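PDB 3H4X: phosphatidylinositol-specific phospholipase C1 from Streptomyces antibioticus, which belongs to the phosphatidylinositol-specific phospholipase C family, in its calcium-dependent branch, and folds as an alpha/beta barrel of the TIM-barrel kind. Local coordinates for residues Gly133-Lys137 with Gly138-Pro142; Ala143-Asp146 with Ala147-Gln151. One frame throughout, in Å; residues are numbered along the deposited sequence.

Interaction 1: residues Gly133-Lys137 with Gly138-Pro142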
ATOM      1  N   GLY A 133      -4.333  14.444  -1.410  1.00  9.51           N
ATOM      2  CA  GLY A 133      -2.902  14.729  -1.473  1.00  9.85           C
ATOM      3  C   GLY A 133      -2.320  15.110  -0.124  1.00  9.82           C
ATOM      4  O   GLY A 133      -2.944  14.897   0.915  1.00 10.75           O
ATOM      5  N   PHE A 134      -1.116  15.671  -0.144  1.00 10.25           N
ATOM      6  CA  PHE A 134      -0.464  16.128   1.072  1.00 10.32           C
ATOM      7  C   PHE A 134      -0.847  17.565   1.406  1.00 10.65           C
ATOM      8  O   PHE A 134      -1.487  18.264   0.612  1.00 11.02           O
ATOM      9  CB  PHE A 134       1.059  16.016   0.940  1.00 10.17           C
ATOM     10  CG  PHE A 134       1.585  14.615   1.091  1.00 10.15           C
ATOM     11  CD1 PHE A 134       1.641  14.017   2.335  1.00 10.49           C
ATOM     12  CD2 PHE A 134       2.034  13.901  -0.010  1.00 10.87           C
ATOM     13  CE1 PHE A 134       2.129  12.727   2.479  1.00 11.48           C
ATOM     14  CE2 PHE A 134       2.521  12.613   0.130  1.00 11.75           C
ATOM     15  CZ  PHE A 134       2.568  12.028   1.373  1.00 11.86           C
ATOM     16  N   ASN A 135      -0.439  17.994   2.592  1.00 10.97           N
ATOM     17  CA  ASN A 135      -0.687  19.345   3.064  1.00 11.82           C
ATOM     18  C   ASN A 135       0.533  19.839   3.829  1.00 12.49           C
ATOM     19  O   ASN A 135       0.484  20.031   5.041  1.00 12.27           O
ATOM     20  CB  ASN A 135      -1.926  19.362   3.959  1.00 11.87           C
ATOM     21  CG  ASN A 135      -2.277  20.748   4.448  1.00 12.32           C
ATOM     22  OD1 ASN A 135      -1.716  21.743   3.992  1.00 13.11           O
ATOM     23  ND2 ASN A 135      -3.216  20.819   5.381  1.00 12.70           N
ATOM     24  N   ALA A 136       1.635  20.021   3.112  1.00 13.55           N
ATOM     25  CA  ALA A 136       2.883  20.447   3.730  1.00 14.69           C
ATOM     26  C   ALA A 136       2.711  21.759   4.489  1.00 15.59           C
ATOM     27  O   ALA A 136       3.226  21.918   5.595  1.00 15.84           O
ATOM     28  CB  ALA A 136       3.977  20.576   2.679  1.00 14.74           C
ATOM     29  N   LYS A 137       1.975  22.693   3.894  1.00 16.39           N
ATOM     30  CA  LYS A 137       1.780  24.006   4.501  1.00 17.31           C
ATOM     31  C   LYS A 137       1.071  23.902   5.849  1.00 17.20           C
ATOM     32  O   LYS A 137       1.266  24.743   6.729  1.00 17.83           O
ATOM     33  CB  LYS A 137       0.987  24.914   3.560  1.00 17.83           C
ATOM     34  CG  LYS A 137       1.633  25.120   2.201  1.00 19.71           C
ATOM     35  CD  LYS A 137       2.962  25.844   2.321  1.00 21.71           C
ATOM     36  CE  LYS A 137       3.554  26.142   0.951  1.00 22.81           C
ATOM     37  NZ  LYS A 137       4.808  26.940   1.045  1.00 23.92           N
ATOM     38  N   GLY A 138       0.244  22.873   6.006  1.00 16.79           N
ATOM     39  CA  GLY A 138      -0.507  22.664   7.239  1.00 16.25           C
ATOM     40  C   GLY A 138       0.129  21.658   8.182  1.00 15.62           C
ATOM     41  O   GLY A 138      -0.518  21.169   9.107  1.00 16.01           O
ATOM     42  N   GLY A 139       1.398  21.343   7.944  1.00 15.01           N
ATOM     43  CA  GLY A 139       2.132  20.428   8.812  1.00 13.94           C
ATOM     44  C   GLY A 139       1.833  18.961   8.561  1.00 12.91           C
ATOM     45  O   GLY A 139       2.080  18.117   9.420  1.00 13.02           O
ATOM     46  N   ARG A 140       1.297  18.659   7.381  1.00 11.89           N
ATOM     47  CA  ARG A 140       0.998  17.279   7.005  1.00 10.84           C
ATOM     48  C   ARG A 140       1.539  16.966   5.617  1.00 10.22           C
ATOM     49  O   ARG A 140       0.804  16.566   4.713  1.00  9.95           O
ATOM     50  CB  ARG A 140      -0.501  16.999   7.098  1.00 10.99           C
ATOM     51  CG  ARG A 140      -1.018  17.014   8.528  1.00 11.44           C
ATOM     52  CD  ARG A 140      -2.435  16.495   8.628  1.00 11.90           C
ATOM     53  NE  ARG A 140      -3.436  17.427   8.106  1.00 11.42           N
ATOM     54  CZ  ARG A 140      -3.964  18.427   8.804  1.00 11.54           C
ATOM     55  NH1 ARG A 140      -4.888  19.212   8.259  1.00 11.91           N
ATOM     56  NH2 ARG A 140      -3.558  18.650  10.047  1.00 12.34           N
ATOM     57  N   GLY A 141       2.842  17.157   5.462  1.00  9.48           N
ATOM     58  CA  GLY A 141       3.533  16.797   4.234  1.00  9.31           C
ATOM     59  C   GLY A 141       4.297  15.494   4.397  1.00  8.72           C
ATOM     60  O   GLY A 141       4.194  14.824   5.423  1.00  8.70           O
ATOM     61  N   PRO A 142       5.079  15.125   3.376  1.00  8.57           N
ATOM     62  CA  PRO A 142       5.848  13.880   3.408  1.00  8.57           C
ATOM     63  C   PRO A 142       6.713  13.717   4.662  1.00  8.57           C
ATOM     64  O   PRO A 142       6.766  12.626   5.232  1.00  8.54           O
ATOM     65  CB  PRO A 142       6.715  13.990   2.152  1.00  8.63           C
ATOM     66  CG  PRO A 142       5.863  14.788   1.205  1.00  8.54           C
ATOM     67  CD  PRO A 142       5.166  15.803   2.070  1.00  8.70           C
TER
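N135 and R140 face each other as an antiparallel hydrogen-bonded pair, the single bridge at the base of a tight chain reversal in which the runs 134-137 and 138-142 head 132° apart. N135 N donates to R140 O at 2.8 Å, and R140 N returns a bond of the same length to N135 O. Within the reversal G139 N reaches back to A136 O, while G138 N makes two weak bonds, one to N135 O and one to the side-chain OD1 of N135 (3.0 Å). Because G139 and R140 both lie opposite N135, the turn closes with a G1 beta bulge. Its first position belongs to G139, whose positive phi is a conformation that glycine takes easily. G138 leaves room for the N135 carboxamide beside it. With CG anti to the backbone N (chi1 -178°), that amide lies along the turn, its OD1 at G138 N. N135 ND2 comes within 3.7 Å of R140 NH1 without bonding to it, the amide and guanidinium planes 78° apart; both groups turn to the same acceptor instead, since N135 ND2 and R140 NE each donate to S65 O.

Beyond the bridge, away from the turn, F134 and P142 make the apolar contact. P142 CD sits over one face of the F134 ring, 4.0 Å from its centroid, in a CH-pi contact suited to the polarised C-H groups next to a proline nitrogen. At the ring edge, in its plane, F134 CD1 meets R140 O at 3.6 Å. Proline also fits the first turn of helix 142-153, where a backbone N-H is not required, directly after the N-cap G141. E212 of helix 209-222 touches both F134 and P142, while A136, G141 and P142 help line a pocket holding an acetyl group.

Interaction 2: residues Ala143-Asp146 with Ala147-Gln151; sequences AEFD and ALIRQ
The carbonyls of A143, E144, F145 and D146 accept the N-H groups of A147, L148, I149 and R150 in four successive alpha-helical bonds, the last from R150 N to D146 O at 2.9 Å. On the buried side F145 and I149, one turn apart, lie side by side and point the same way. I149 CD1 comes over a face of the F145 ring, 3.9 Å from its centroid, and touches F145 CE2 at 3.5 Å. A near-extended chi2 of 172° carries that methyl out to the ring. These two side chains form part of the inward face of a helix flanking the barrel, where their apolar character suits the strand beneath: F145 packs on L193 and I149 on F191, both of strand 189-195, while L148 and I149 meet helix 104-117.

D146 and R150 occupy another side. The arginine chain bends at chi3 (-50°) and folds back along the helix, bringing R150 NH1 to 3.6 Å from D146 CB and R150 CG to 3.3 Å from D146 O. A147 CA lies 3.5 Å above one face of the R150 guanidinium, toward its rim. The opposite charges do not meet: D146 OD1 bonds to Y213 and T230 and its OD2 to H216, whereas R150 NH1 bonds to Q228 O. Near the helix start E144, which also lines the acetyl group pocket, curls back at chi2 (85°), and its OE1 accepts the N-H of the N-cap residue G141 from the third helical position.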
ATOM      1  N   ALA A 143       7.377  14.784   5.097  1.00  8.85           N
ATOM      2  CA  ALA A 143       8.263  14.697   6.254  1.00  8.95           C
ATOM      3  C   ALA A 143       7.493  14.397   7.540  1.00  8.64           C
ATOM      4  O   ALA A 143       7.947  13.619   8.380  1.00  8.69           O
ATOM      5  CB  ALA A 143       9.079  15.976   6.400  1.00  9.57           C
ATOM      6  N   GLU A 144       6.335  15.027   7.704  1.00  8.51           N
ATOM      7  CA  GLU A 144       5.526  14.803   8.896  1.00  8.81           C
ATOM      8  C   GLU A 144       4.873  13.420   8.875  1.00  8.20           C
ATOM      9  O   GLU A 144       4.708  12.786   9.914  1.00  8.05           O
ATOM     10  CB  GLU A 144       4.484  15.913   9.057  1.00  9.31           C
ATOM     11  CG  GLU A 144       5.079  17.292   9.357  1.00 11.16           C
ATOM     12  CD  GLU A 144       5.494  18.059   8.111  1.00 13.41           C
ATOM     13  OE1 GLU A 144       5.169  17.627   6.987  1.00 13.39           O
ATOM     14  OE2 GLU A 144       6.147  19.115   8.257  1.00 16.68           O
ATOM     15  N   PHE A 145       4.515  12.961   7.682  1.00  7.96           N
ATOM     16  CA  PHE A 145       4.005  11.614   7.474  1.00  7.77           C
ATOM     17  C   PHE A 145       5.047  10.587   7.932  1.00  7.37           C
ATOM     18  O   PHE A 145       4.749   9.704   8.740  1.00  7.64           O
ATOM     19  CB  PHE A 145       3.671  11.466   5.989  1.00  8.01           C
ATOM     20  CG  PHE A 145       3.169  10.113   5.585  1.00  8.63           C
ATOM     21  CD1 PHE A 145       1.822   9.792   5.684  1.00  9.67           C
ATOM     22  CD2 PHE A 145       4.039   9.176   5.059  1.00  9.79           C
ATOM     23  CE1 PHE A 145       1.361   8.551   5.281  1.00 10.40           C
ATOM     24  CE2 PHE A 145       3.583   7.938   4.654  1.00 10.70           C
ATOM     25  CZ  PHE A 145       2.247   7.623   4.770  1.00 10.39           C
ATOM     26  N   ASP A 146       6.277  10.721   7.438  1.00  7.28           N
ATOM     27  CA  ASP A 146       7.362   9.832   7.848  1.00  7.35           C
ATOM     28  C   ASP A 146       7.569   9.874   9.365  1.00  7.31           C
ATOM     29  O   ASP A 146       7.749   8.840  10.013  1.00  7.59           O
ATOM     30  CB  ASP A 146       8.682  10.231   7.185  1.00  7.69           C
ATOM     31  CG  ASP A 146       8.770   9.843   5.723  1.00  7.98           C
ATOM     32  OD1 ASP A 146       7.977   9.005   5.242  1.00  8.79           O
ATOM     33  OD2 ASP A 146       9.682  10.380   5.061  1.00  9.25           O
ATOM     34  N   ALA A 147       7.577  11.080   9.926  1.00  7.40           N
ATOM     35  CA  ALA A 147       7.857  11.249  11.348  1.00  7.71           C
ATOM     36  C   ALA A 147       6.833  10.528  12.218  1.00  7.72           C
ATOM     37  O   ALA A 147       7.183   9.926  13.234  1.00  7.79           O
ATOM     38  CB  ALA A 147       7.926  12.726  11.712  1.00  8.21           C
ATOM     39  N   LEU A 148       5.569  10.593  11.819  1.00  7.87           N
ATOM     40  CA  LEU A 148       4.499   9.933  12.556  1.00  7.88           C
ATOM     41  C   LEU A 148       4.659   8.420  12.501  1.00  7.48           C
ATOM     42  O   LEU A 148       4.520   7.735  13.513  1.00  7.56           O
ATOM     43  CB  LEU A 148       3.137  10.343  11.999  1.00  8.21           C
ATOM     44  CG  LEU A 148       1.932   9.623  12.610  1.00  9.15           C
ATOM     45  CD1 LEU A 148       1.841   9.836  14.118  1.00 10.17           C
ATOM     46  CD2 LEU A 148       0.661  10.084  11.925  1.00  9.83           C
ATOM     47  N   ILE A 149       4.940   7.891  11.317  1.00  7.67           N
ATOM     48  CA  ILE A 149       5.127   6.456  11.178  1.00  8.05           C
ATOM     49  C   ILE A 149       6.345   5.978  11.972  1.00  8.16           C
ATOM     50  O   ILE A 149       6.283   4.944  12.640  1.00  8.49           O
ATOM     51  CB  ILE A 149       5.198   6.036   9.694  1.00  7.94           C
ATOM     52  CG1 ILE A 149       3.814   6.194   9.051  1.00  8.56           C
ATOM     53  CG2 ILE A 149       5.694   4.603   9.559  1.00  8.77           C
ATOM     54  CD1 ILE A 149       3.791   5.993   7.562  1.00  9.32           C
ATOM     55  N   ARG A 150       7.439   6.736  11.928  1.00  8.10           N
ATOM     56  CA  ARG A 150       8.617   6.394  12.732  1.00  8.64           C
ATOM     57  C   ARG A 150       8.263   6.353  14.213  1.00  8.62           C
ATOM     58  O   ARG A 150       8.668   5.444  14.930  1.00  8.84           O
ATOM     59  CB  ARG A 150       9.766   7.389  12.515  1.00  9.22           C
ATOM     60  CG  ARG A 150      10.458   7.289  11.164  1.00 10.04           C
ATOM     61  CD  ARG A 150      11.842   7.953  11.157  1.00 11.02           C
ATOM     62  NE  ARG A 150      11.822   9.314  11.690  1.00 11.15           N
ATOM     63  CZ  ARG A 150      11.517  10.398  10.981  1.00 10.41           C
ATOM     64  NH1 ARG A 150      11.201  10.296   9.693  1.00 10.40           N
ATOM     65  NH2 ARG A 150      11.523  11.590  11.562  1.00 11.30           N
ATOM     66  N   GLN A 151       7.510   7.346  14.671  1.00  8.54           N
ATOM     67  CA  GLN A 151       7.133   7.433  16.078  1.00  8.88           C
ATOM     68  C   GLN A 151       6.289   6.238  16.511  1.00  8.64           C
ATOM     69  O   GLN A 151       6.500   5.670  17.581  1.00  9.04           O
ATOM     70  CB  GLN A 151       6.381   8.740  16.340  1.00  9.37           C
ATOM     71  CG  GLN A 151       6.063   9.003  17.805  1.00 11.29           C
ATOM     72  CD  GLN A 151       4.682   8.537  18.212  1.00 13.24           C
ATOM     73  OE1 GLN A 151       3.710   8.711  17.476  1.00 14.54           O
ATOM     74  NE2 GLN A 151       4.581   7.957  19.407  1.00 14.43           N
TER

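How the interactions relate
Leaving strand 124-130, the chain first makes the reversal of interaction 1 and then, with no gap, winds into helix 142-153, whose opening turns hold interaction 2. The two contacts follow in series, neither enclosing nor crossing the other. Interaction 1 closes a small loop between strand and helix; interaction 2 closes only the repeated turns of the helix itself. They touch at their junction, where G139 O lies 3.1 Å from E144 CG and the F134 ring packs on F145 CB. Together they span the end of the connection and the first turns of the helix of one beta-alpha unit, joining the S65 loop and helix 209-222 to strand 189-195 and helix 104-117.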